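Local coordinates for MoaF-like domain-containing protein (Burkholderia vietnamiensis, PDB 5HAL), which is of unknown function but belongs to the MoaF-like branch of the calycin beta-barrels, many of whose members bind small ligands, at residues G92-T96 / L108-L112; R14-F18 / Y61-P65; G29-L33 / Y45-P51. All coordinates share one frame; numbering follows the deposited sequence. Where two conformers were deposited one is given.

Interaction 1: residues G92-T96 / L108-L112; sequences GTSRT and LDGSL
Arg95 swings its guanidinium back over Asp109 through a bend at chi3 (-59°), while a chi1 of 86° holds the Asp109 carboxylate above its own backbone. The two side chains run alongside each other, and NH1 of Arg95 sits 3.6 Å from CB of Asp109, which lies against one guanidinium face. Asp109 OD2 is well out of the guanidinium plane, 4.1 Å from Arg95 NH2; no N-H points at it, so the pair is probably drawn together by charge without a salt bridge. On the other face of the sheet, Thr96 brings OG1 to 3.5 Å from Leu108 CB and adds a weak hydrogen bond to Leu108 O. That oxygen already takes the nearly straight bond from Thr96 N (2.7 Å, 173°), so two donors share it. Small, buried Ser94 faces the same way; its OG is satisfied by Asp87 and Tyr27. Gly110 exchanges backbone bonds with Ser94, its N reaching Ser94 O at 2.7 Å. Gly92, without a side chain and so at ease at positive phi, accepts from Leu112 N and with Thr93 forms a G1 beta bulge against Asp88 of strand 82-88. Strands 93-99 and 105-114 form an antiparallel hairpin of the calycin-type barrel wall.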
# COMPACT_ATOMS: atom_id res chain seq x y z
N GLY A 92 -12.65 3.81 3.19
CA GLY A 92 -11.48 4.66 3.16
C GLY A 92 -10.50 4.42 4.29
O GLY A 92 -10.00 5.38 4.89
N THR A 93 -10.22 3.16 4.61
CA THR A 93 -9.30 2.82 5.69
C THR A 93 -8.18 1.94 5.17
O THR A 93 -8.35 1.19 4.21
CB THR A 93 -10.02 2.09 6.83
OG1 THR A 93 -10.52 0.84 6.35
CG2 THR A 93 -11.18 2.92 7.38
N SER A 94 -7.03 2.03 5.84
CA SER A 94 -5.87 1.21 5.50
C SER A 94 -5.22 0.73 6.79
O SER A 94 -4.84 1.54 7.65
CB SER A 94 -4.87 2.00 4.65
OG SER A 94 -3.67 1.25 4.45
N ARG A 95 -5.11 -0.58 6.94
CA ARG A 95 -4.41 -1.19 8.07
C ARG A 95 -3.18 -1.92 7.54
O ARG A 95 -3.30 -2.77 6.65
CB ARG A 95 -5.33 -2.14 8.83
CG ARG A 95 -4.67 -2.72 10.06
CD ARG A 95 -5.64 -3.59 10.87
NE ARG A 95 -6.83 -2.86 11.32
CZ ARG A 95 -6.83 -2.02 12.34
NH1 ARG A 95 -5.71 -1.78 13.01
NH2 ARG A 95 -7.96 -1.41 12.69
N THR A 96 -2.01 -1.59 8.08
CA THR A 96 -0.76 -2.06 7.51
C THR A 96 0.11 -2.75 8.55
O THR A 96 0.15 -2.37 9.72
CB THR A 96 0.05 -0.92 6.85
OG1 THR A 96 0.51 -0.01 7.86
CG2 THR A 96 -0.81 -0.17 5.88
N LEU A 108 0.43 -0.06 11.63
CA LEU A 108 -0.15 1.26 11.49
C LEU A 108 -1.55 1.10 10.92
O LEU A 108 -1.83 0.16 10.19
CB LEU A 108 0.68 2.16 10.56
CG LEU A 108 2.07 2.63 10.99
CD1 LEU A 108 2.73 3.36 9.83
CD2 LEU A 108 1.97 3.54 12.21
N ASP A 109 -2.43 2.03 11.26
CA ASP A 109 -3.71 2.06 10.57
C ASP A 109 -4.11 3.52 10.36
O ASP A 109 -3.84 4.37 11.21
CB ASP A 109 -4.76 1.27 11.34
CG ASP A 109 -5.43 2.09 12.37
OD1 ASP A 109 -4.78 2.36 13.40
OD2 ASP A 109 -6.60 2.45 12.15
N GLY A 110 -4.70 3.80 9.21
CA GLY A 110 -5.09 5.16 8.91
C GLY A 110 -6.12 5.24 7.83
O GLY A 110 -6.88 4.30 7.59
N SER A 111 -6.16 6.39 7.18
CA SER A 111 -7.13 6.69 6.15
C SER A 111 -6.58 6.31 4.77
O SER A 111 -5.37 6.18 4.57
CB SER A 111 -7.48 8.17 6.16
OG SER A 111 -6.31 8.94 5.93
N LEU A 112 -7.51 6.15 3.83
CA LEU A 112 -7.19 5.84 2.45
C LEU A 112 -8.17 6.60 1.57
O LEU A 112 -9.38 6.50 1.76
CB LEU A 112 -7.27 4.33 2.17
CG LEU A 112 -7.06 3.86 0.72
CD1 LEU A 112 -6.43 2.47 0.69
CD2 LEU A 112 -8.36 3.87 -0.07

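Interaction 2: residues R14-F18 / Y61-P65; sequences RRPPF and YTWQP
The indole of Trp63 projects from its strand like a flat blade, and residues 14-18 curl round it as a clasp. Against one face presses the pyrrolidine of Pro16, a blunt bump whose CB stands 3.6 Å from the centroid of the six-membered ring, a CH-pi contact close to the ring normal. The opposite face carries the guanidinium of Arg14, stacked at only 4° from the indole plane with its CZ 3.7 Å from the same centroid. An extended chain, with CG anti to the backbone N (chi1 168°), lets Arg14 span the width of the blade. From over the indole face, its NH2 donates to Trp63 O at 2.9 Å, close to the guanidinium plane, which ties the flat group to the strand. Phe18 fills the hollow at the base: its edge meets the face of the five-membered ring in a T-shaped pair, with CZ 3.9 Å from Trp63 CB. Beside it, Tyr61 brings OH to within 3.5 Å of Pro16 CG. Tyr36, Tyr71 and Phe89 extend this aromatic cluster around Phe18. Two waters occupy the polar margins. One bridges Arg14 O and Trp63 NE1 (2.9 Å), lying in the indole plane; the other accepts from Arg14 NH1 and from Trp63 N. Proline suits the clasp, since its compact, rigid ring can lie close over the indole and its C-H groups can point at the pi cloud. The contact thus pairs an apolar, inward side with an exposed cation-pi lid, whose NH1 and NH2 each have a polar partner. As Arg14 is poorly ordered, the lid is probably mobile, whereas the buried Pro16 and Phe18 are likely to provide the firmer part of the grip.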
# COMPACT_ATOMS: atom_id res chain seq x y z
N ARG A 14 -6.74 -10.87 -15.22
CA ARG A 14 -7.30 -10.54 -13.91
C ARG A 14 -6.83 -9.15 -13.47
O ARG A 14 -5.62 -8.92 -13.33
CB ARG A 14 -6.88 -11.60 -12.90
CG ARG A 14 -7.14 -11.27 -11.44
CD ARG A 14 -6.64 -12.40 -10.52
NE ARG A 14 -7.11 -12.24 -9.15
CZ ARG A 14 -6.34 -11.96 -8.10
NH1 ARG A 14 -5.03 -11.80 -8.24
NH2 ARG A 14 -6.89 -11.83 -6.89
N ARG A 15 -7.77 -8.22 -13.27
CA ARG A 15 -7.43 -6.87 -12.84
C ARG A 15 -8.14 -6.52 -11.54
O ARG A 15 -9.36 -6.75 -11.42
CB ARG A 15 -7.79 -5.80 -13.90
CG ARG A 15 -6.99 -5.85 -15.19
CD ARG A 15 -5.52 -5.47 -15.00
NE ARG A 15 -4.81 -5.40 -16.27
CZ ARG A 15 -4.31 -6.46 -16.91
NH1 ARG A 15 -4.43 -7.68 -16.40
NH2 ARG A 15 -3.68 -6.30 -18.07
N PRO A 16 -7.44 -5.96 -10.56
CA PRO A 16 -8.11 -5.46 -9.35
C PRO A 16 -8.89 -4.19 -9.66
O PRO A 16 -8.55 -3.48 -10.62
CB PRO A 16 -6.94 -5.16 -8.40
CG PRO A 16 -5.82 -4.80 -9.33
CD PRO A 16 -6.00 -5.69 -10.54
N PRO A 17 -9.94 -3.89 -8.89
CA PRO A 17 -10.74 -2.70 -9.21
C PRO A 17 -9.97 -1.42 -9.01
O PRO A 17 -10.38 -0.40 -9.57
CB PRO A 17 -11.93 -2.79 -8.24
CG PRO A 17 -11.77 -4.10 -7.51
CD PRO A 17 -10.37 -4.54 -7.64
N PHE A 18 -8.88 -1.44 -8.25
CA PHE A 18 -8.07 -0.26 -8.02
C PHE A 18 -6.95 -0.08 -9.05
O PHE A 18 -6.14 0.85 -8.92
CB PHE A 18 -7.50 -0.27 -6.60
CG PHE A 18 -6.94 -1.60 -6.16
CD1 PHE A 18 -7.72 -2.51 -5.45
CD2 PHE A 18 -5.61 -1.94 -6.43
CE1 PHE A 18 -7.19 -3.73 -5.03
CE2 PHE A 18 -5.08 -3.17 -6.01
CZ PHE A 18 -5.86 -4.05 -5.31
N TYR A 61 2.96 -6.70 -6.56
CA TYR A 61 2.12 -7.03 -5.42
C TYR A 61 1.16 -8.16 -5.77
O TYR A 61 0.88 -8.43 -6.94
CB TYR A 61 1.32 -5.81 -4.92
CG TYR A 61 0.31 -5.31 -5.93
CD1 TYR A 61 0.67 -4.41 -6.92
CD2 TYR A 61 -1.02 -5.76 -5.89
CE1 TYR A 61 -0.27 -3.96 -7.86
CE2 TYR A 61 -1.96 -5.32 -6.83
CZ TYR A 61 -1.58 -4.43 -7.81
OH TYR A 61 -2.51 -4.00 -8.73
N THR A 62 0.65 -8.82 -4.73
CA THR A 62 -0.50 -9.70 -4.81
C THR A 62 -1.69 -9.01 -4.15
O THR A 62 -1.52 -8.11 -3.32
CB THR A 62 -0.24 -11.05 -4.12
OG1 THR A 62 0.04 -10.84 -2.72
CG2 THR A 62 0.97 -11.75 -4.77
N TRP A 63 -2.89 -9.42 -4.53
CA TRP A 63 -4.10 -8.85 -3.96
C TRP A 63 -5.15 -9.95 -3.90
O TRP A 63 -5.23 -10.78 -4.81
CB TRP A 63 -4.62 -7.66 -4.77
CG TRP A 63 -5.10 -8.03 -6.15
CD1 TRP A 63 -4.33 -8.21 -7.27
CD2 TRP A 63 -6.45 -8.26 -6.56
NE1 TRP A 63 -5.12 -8.54 -8.35
CE2 TRP A 63 -6.43 -8.57 -7.94
CE3 TRP A 63 -7.69 -8.22 -5.90
CZ2 TRP A 63 -7.59 -8.86 -8.67
CZ3 TRP A 63 -8.85 -8.51 -6.63
CH2 TRP A 63 -8.79 -8.82 -8.00
N GLN A 64 -5.95 -9.95 -2.83
CA GLN A 64 -7.05 -10.90 -2.65
C GLN A 64 -8.18 -10.18 -1.94
O GLN A 64 -7.94 -9.44 -0.97
CB GLN A 64 -6.65 -12.12 -1.80
CG GLN A 64 -5.34 -12.77 -2.18
CD GLN A 64 -5.41 -13.49 -3.52
OE1 GLN A 64 -6.50 -13.82 -4.00
NE2 GLN A 64 -4.25 -13.73 -4.13
N PRO A 65 -9.43 -10.40 -2.36
CA PRO A 65 -10.55 -9.85 -1.60
C PRO A 65 -10.65 -10.53 -0.24
O PRO A 65 -10.41 -11.73 -0.12
CB PRO A 65 -11.77 -10.17 -2.48
CG PRO A 65 -11.36 -11.34 -3.28
CD PRO A 65 -9.88 -11.17 -3.53
O HOH W 1 -4.05 -8.64 -11.09
O HOH W 2 -2.66 -11.22 -6.85

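Interaction 3: residues G29-L33 / Y45-P51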
# COMPACT_ATOMS: atom_id res chain seq x y z
N GLY A 29 2.58 9.46 11.64
CA GLY A 29 3.98 9.56 11.27
C GLY A 29 4.32 9.14 9.86
O GLY A 29 5.51 9.02 9.54
N LEU A 30 3.34 8.91 8.99
CA LEU A 30 3.63 8.44 7.65
C LEU A 30 2.47 8.78 6.72
O LEU A 30 1.32 8.46 7.01
CB LEU A 30 3.88 6.92 7.65
CG LEU A 30 3.99 6.24 6.29
CD1 LEU A 30 5.07 6.89 5.48
CD2 LEU A 30 4.26 4.74 6.45
N THR A 31 2.79 9.45 5.61
CA THR A 31 1.87 9.67 4.51
C THR A 31 2.52 9.16 3.24
O THR A 31 3.70 9.42 2.99
CB THR A 31 1.49 11.14 4.35
OG1 THR A 31 0.86 11.60 5.54
CG2 THR A 31 0.54 11.33 3.17
N ALA A 32 1.75 8.43 2.43
CA ALA A 32 2.29 7.89 1.20
C ALA A 32 1.22 7.87 0.12
O ALA A 32 0.02 7.91 0.41
CB ALA A 32 2.84 6.47 1.40
N LEU A 33 1.68 7.82 -1.12
CA LEU A 33 0.83 7.60 -2.28
C LEU A 33 1.07 6.18 -2.76
O LEU A 33 2.23 5.76 -2.86
CB LEU A 33 1.13 8.62 -3.38
CG LEU A 33 0.88 10.10 -3.10
CD1 LEU A 33 1.49 10.99 -4.20
CD2 LEU A 33 -0.61 10.35 -3.04
N TYR A 45 5.06 3.68 -5.32
CA TYR A 45 4.75 4.43 -4.11
C TYR A 45 5.66 5.65 -4.00
O TYR A 45 6.74 5.70 -4.59
CB TYR A 45 4.86 3.56 -2.84
CG TYR A 45 6.24 2.96 -2.57
CD1 TYR A 45 7.24 3.68 -1.91
CD2 TYR A 45 6.54 1.66 -2.95
CE1 TYR A 45 8.50 3.12 -1.66
CE2 TYR A 45 7.78 1.09 -2.71
CZ TYR A 45 8.76 1.82 -2.07
OH TYR A 45 9.98 1.22 -1.84
N ALA A 46 5.17 6.64 -3.27
CA ALA A 46 5.95 7.82 -2.92
C ALA A 46 5.61 8.19 -1.48
O ALA A 46 4.44 8.43 -1.16
CB ALA A 46 5.66 8.99 -3.87
N ILE A 47 6.61 8.20 -0.62
CA ILE A 47 6.43 8.64 0.76
C ILE A 47 6.54 10.16 0.79
O ILE A 47 7.58 10.73 0.46
CB ILE A 47 7.48 7.99 1.68
CG1 ILE A 47 7.36 6.46 1.57
CG2 ILE A 47 7.31 8.47 3.12
CD1 ILE A 47 8.33 5.72 2.46
N THR A 48 5.45 10.82 1.18
CA THR A 48 5.38 12.27 1.11
C THR A 48 5.43 12.94 2.48
O THR A 48 5.40 14.17 2.54
CB THR A 48 4.10 12.71 0.38
OG1 THR A 48 2.95 12.39 1.18
CG2 THR A 48 3.98 12.02 -0.97
N ASP A 49 5.49 12.18 3.56
CA ASP A 49 5.52 12.78 4.89
C ASP A 49 6.13 11.79 5.88
O ASP A 49 5.97 10.58 5.75
CB ASP A 49 4.12 13.21 5.33
CG ASP A 49 4.13 14.38 6.29
OD1 ASP A 49 5.20 15.01 6.46
OD2 ASP A 49 3.07 14.68 6.87
N GLY A 50 6.84 12.33 6.86
CA GLY A 50 7.49 11.50 7.85
C GLY A 50 8.97 11.39 7.59
O GLY A 50 9.51 12.00 6.66
N PRO A 51 9.67 10.59 8.41
CA PRO A 51 11.14 10.55 8.32
C PRO A 51 11.66 9.97 7.03
O PRO A 51 12.85 10.14 6.73
CB PRO A 51 11.53 9.69 9.52
CG PRO A 51 10.35 8.81 9.75
CD PRO A 51 9.16 9.67 9.43
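The flat groups that meet between Leu33 and Ala46 are peptide units, joined by a reciprocal pair of hydrogen bonds: Ala46 N lies in the carbonyl plane of Leu33, on a lone pair, 3.1 Å from its O. In return Leu33 N reaches Ala46 O at 2.8 Å, tilted from that carbonyl's plane. Tyr45 turns its ring away; of its side chain CB comes nearest, 3.4 Å from Leu33 O, beside a CA-H...O contact from its CA. At the other end, Pro51 sets its CD against Gly29 O. Between these ends Thr31 O accepts from Thr48 N (2.9 Å) and, weakly, from Asp49 N, because both residues face Thr31 in a classic beta bulge. Thr31 CG2, anti to its own N, meets Thr48 OG1 at 3.3 Å, and Thr31 CB packs on Asp49 CB at 3.5 Å. Small Ala32 suits the close pair with Ile47, whose CG2 meets Leu30 CD1 at 3.6 Å, the chains crossing at about a right angle. At Gly50 any side chain would jam against the preceding carbonyl O. The chemistry implies a seam held mainly by main-chain bonds, firm at Leu33 and Ala46 and at Thr48 N, weaker where Thr31 and Asp49 pair.

Overall arrangement
All three contacts belong to one closed eight-stranded antiparallel barrel. Interactions 1 and 3 each join the strands of a hairpin and rely chiefly on backbone hydrogen bonds; interaction 2 instead fastens the segment before the first strand to strand 56-67, through side chains and water. Interaction 3 is a surface contact, while interactions 1 and 2 are partly buried, with exposed charged groups. Interactions 1 and 3 touch through Leu108 CD1 and Leu30 CD2, 4.0 Å apart. Interactions 2 and 3 lie on opposite sides of the chain's centre. A classic bulge shifts the register within interaction 3, whereas interaction 1 pairs unbroken; contacts to the indole faces, by cation, C-H and ring edge, set interaction 2 apart.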